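Local structure of UDP-L-Rhamnose Synthase (Acanthamoeba polyphaga mimivirus, 7JID) at residues Phe214-Pro219 against Asp265-Leu270. The protein is a UDP-L-rhamnose synthase, an NADP-binding oxidoreductase of the Rossmann type that probably makes UDP-L-rhamnose by reducing a nucleotide-sugar precursor. Sequence-based numbering, arbitrary orientation.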
loop_
_atom_site.group_PDB
_atom_site.type_symbol
_atom_site.label_atom_id
_atom_site.label_comp_id
_atom_site.label_asym_id
_atom_site.label_seq_id
_atom_site.Cartn_x
_atom_site.Cartn_y
_atom_site.Cartn_z
ATOM N N PHE A 214 0.337 2.717 19.850
ATOM C CA PHE A 214 1.214 2.454 21.022
ATOM C C PHE A 214 2.386 1.613 20.565
ATOM O O PHE A 214 2.185 0.482 20.068
ATOM C CB PHE A 214 0.488 1.739 22.144
ATOM C CG PHE A 214 -0.538 2.579 22.867
ATOM C CD1 PHE A 214 -0.270 3.065 24.143
ATOM C CD2 PHE A 214 -1.798 2.766 22.326
ATOM C CE1 PHE A 214 -1.246 3.792 24.824
ATOM C CE2 PHE A 214 -2.753 3.534 22.992
ATOM C CZ PHE A 214 -2.481 4.000 24.264
ATOM N N ASN A 215 3.582 2.060 20.888
ATOM C CA ASN A 215 4.772 1.180 20.926
ATOM C C ASN A 215 4.490 0.116 21.986
ATOM O O ASN A 215 4.073 0.445 23.092
ATOM C CB ASN A 215 6.025 2.015 21.196
ATOM C CG ASN A 215 6.426 2.870 20.030
ATOM O OD1 ASN A 215 6.117 2.581 18.874
ATOM N ND2 ASN A 215 7.085 3.996 20.326
ATOM N N PHE A 216 4.666 -1.141 21.629
ATOM C CA PHE A 216 4.119 -2.275 22.385
ATOM C C PHE A 216 5.223 -3.318 22.538
ATOM O O PHE A 216 5.015 -4.501 22.292
ATOM C CB PHE A 216 2.848 -2.788 21.735
ATOM C CG PHE A 216 1.950 -3.396 22.764
ATOM C CD1 PHE A 216 1.261 -2.592 23.652
ATOM C CD2 PHE A 216 1.718 -4.753 22.755
ATOM C CE1 PHE A 216 0.394 -3.185 24.571
ATOM C CE2 PHE A 216 0.884 -5.338 23.693
ATOM C CZ PHE A 216 0.198 -4.532 24.569
ATOM N N THR A 217 6.357 -2.837 23.023
ATOM C CA THR A 217 7.506 -3.660 23.450
ATOM C C THR A 217 7.720 -3.491 24.960
ATOM O O THR A 217 7.330 -2.452 25.534
ATOM C CB THR A 217 8.756 -3.265 22.663
ATOM O OG1 THR A 217 8.859 -1.849 22.775
ATOM C CG2 THR A 217 8.688 -3.680 21.204
ATOM N N ASN A 218 8.373 -4.454 25.605
ATOM C CA ASN A 218 8.795 -4.304 27.019
ATOM C C ASN A 218 9.770 -3.138 27.074
ATOM O O ASN A 218 10.529 -2.905 26.116
ATOM C CB ASN A 218 9.477 -5.545 27.577
ATOM C CG ASN A 218 8.597 -6.773 27.743
ATOM O OD1 ASN A 218 8.149 -7.381 26.769
ATOM N ND2 ASN A 218 8.342 -7.114 29.003
ATOM N N PRO A 219 9.717 -2.333 28.139
ATOM C CA PRO A 219 10.653 -1.215 28.239
ATOM C C PRO A 219 12.117 -1.659 28.093
ATOM O O PRO A 219 12.492 -2.722 28.634
ATOM C CB PRO A 219 10.354 -0.624 29.601
ATOM C CG PRO A 219 8.886 -0.887 29.754
ATOM C CD PRO A 219 8.664 -2.298 29.179
ATOM N N ASP A 265 7.131 5.325 26.737
ATOM C CA ASP A 265 6.540 6.178 27.795
ATOM C C ASP A 265 5.019 6.158 27.703
ATOM O O ASP A 265 4.338 6.171 28.755
ATOM C CB ASP A 265 7.134 7.578 27.736
ATOM C CG ASP A 265 8.616 7.655 28.083
ATOM O OD1 ASP A 265 9.185 6.638 28.554
ATOM O OD2 ASP A 265 9.170 8.738 27.907
ATOM N N LYS A 266 4.480 6.157 26.496
ATOM C CA LYS A 266 3.014 6.225 26.354
ATOM C C LYS A 266 2.385 4.988 27.001
ATOM O O LYS A 266 1.439 5.146 27.768
ATOM C CB LYS A 266 2.594 6.374 24.895
ATOM C CG LYS A 266 1.097 6.611 24.725
ATOM C CD LYS A 266 0.718 6.686 23.283
ATOM C CE LYS A 266 -0.749 6.992 23.078
ATOM N NZ LYS A 266 -1.122 7.098 21.653
ATOM N N LEU A 267 2.855 3.778 26.673
ATOM C CA LEU A 267 2.313 2.535 27.253
ATOM C C LEU A 267 2.578 2.570 28.764
ATOM O O LEU A 267 1.710 2.109 29.514
ATOM C CB LEU A 267 2.982 1.314 26.627
ATOM C CG LEU A 267 2.397 -0.023 27.082
ATOM C CD1 LEU A 267 0.936 -0.160 26.678
ATOM C CD2 LEU A 267 3.243 -1.150 26.556
ATOM N N GLN A 268 3.784 2.981 29.184
ATOM C CA GLN A 268 4.159 2.950 30.630
ATOM C C GLN A 268 3.235 3.859 31.452
ATOM O O GLN A 268 3.077 3.550 32.650
ATOM C CB GLN A 268 5.633 3.292 30.797
ATOM C CG GLN A 268 6.545 2.169 30.316
ATOM C CD GLN A 268 8.000 2.528 30.514
ATOM O OE1 GLN A 268 8.781 2.748 29.568
ATOM N NE2 GLN A 268 8.376 2.594 31.781
ATOM N N SER A 269 2.682 4.918 30.847
ATOM C CA SER A 269 1.747 5.866 31.514
ATOM C C SER A 269 0.480 5.121 31.912
ATOM O O SER A 269 -0.153 5.537 32.899
ATOM C CB SER A 269 1.428 7.057 30.678
ATOM O OG SER A 269 0.619 6.712 29.538
ATOM N N LEU A 270 0.134 4.049 31.200
ATOM C CA LEU A 270 -1.117 3.285 31.450
ATOM C C LEU A 270 -0.813 1.980 32.170
ATOM O O LEU A 270 -1.691 1.485 32.908
ATOM C CB LEU A 270 -1.828 3.042 30.111
ATOM C CG LEU A 270 -2.275 4.273 29.345
ATOM C CD1 LEU A 270 -3.075 3.849 28.095
ATOM C CD2 LEU A 270 -3.090 5.233 30.217
HETATM O O HOH W 1 4.357 3.109 24.231
#
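The nearest CA atoms are those of F214 and L267, 6.3 Å apart, where the end of strand 212-215 and the following loop pass helix 265-270. No direct hydrogen bond joins the two segments. A water bridges them instead, 2.9 Å from both N215 O, to which it donates, and L267 N, from which it accepts. The K266 chain is fully extended and crosses the F214 side chain at about a right angle. Its CE lies over one face of the ring, offset toward the rim and 3.7 Å from F214 CZ. NZ sits over the same face in a cation-pi contact, 4.3 Å from the F214 ring centroid, and also hydrogen-bonds T213 O. L270 CD1 meets F214 CE1 at 3.7 Å. Strand 212-215 is an outermost strand of the six-stranded parallel sheet of a Rossmann fold, and the helix packs at that margin. L267 CG is anti to the backbone N (chi1 -175°), and its two methyls reach the F216 ring, with CD1 3.7 Å from F216 CE1. M198 of helix 195-207 also touches L267. Farther along, the Q268 amide lies against the P219 ring, with Q268 CD 3.6 Å from P219 CG, while Q268 OE1 hydrogen-bonds T264 OG1.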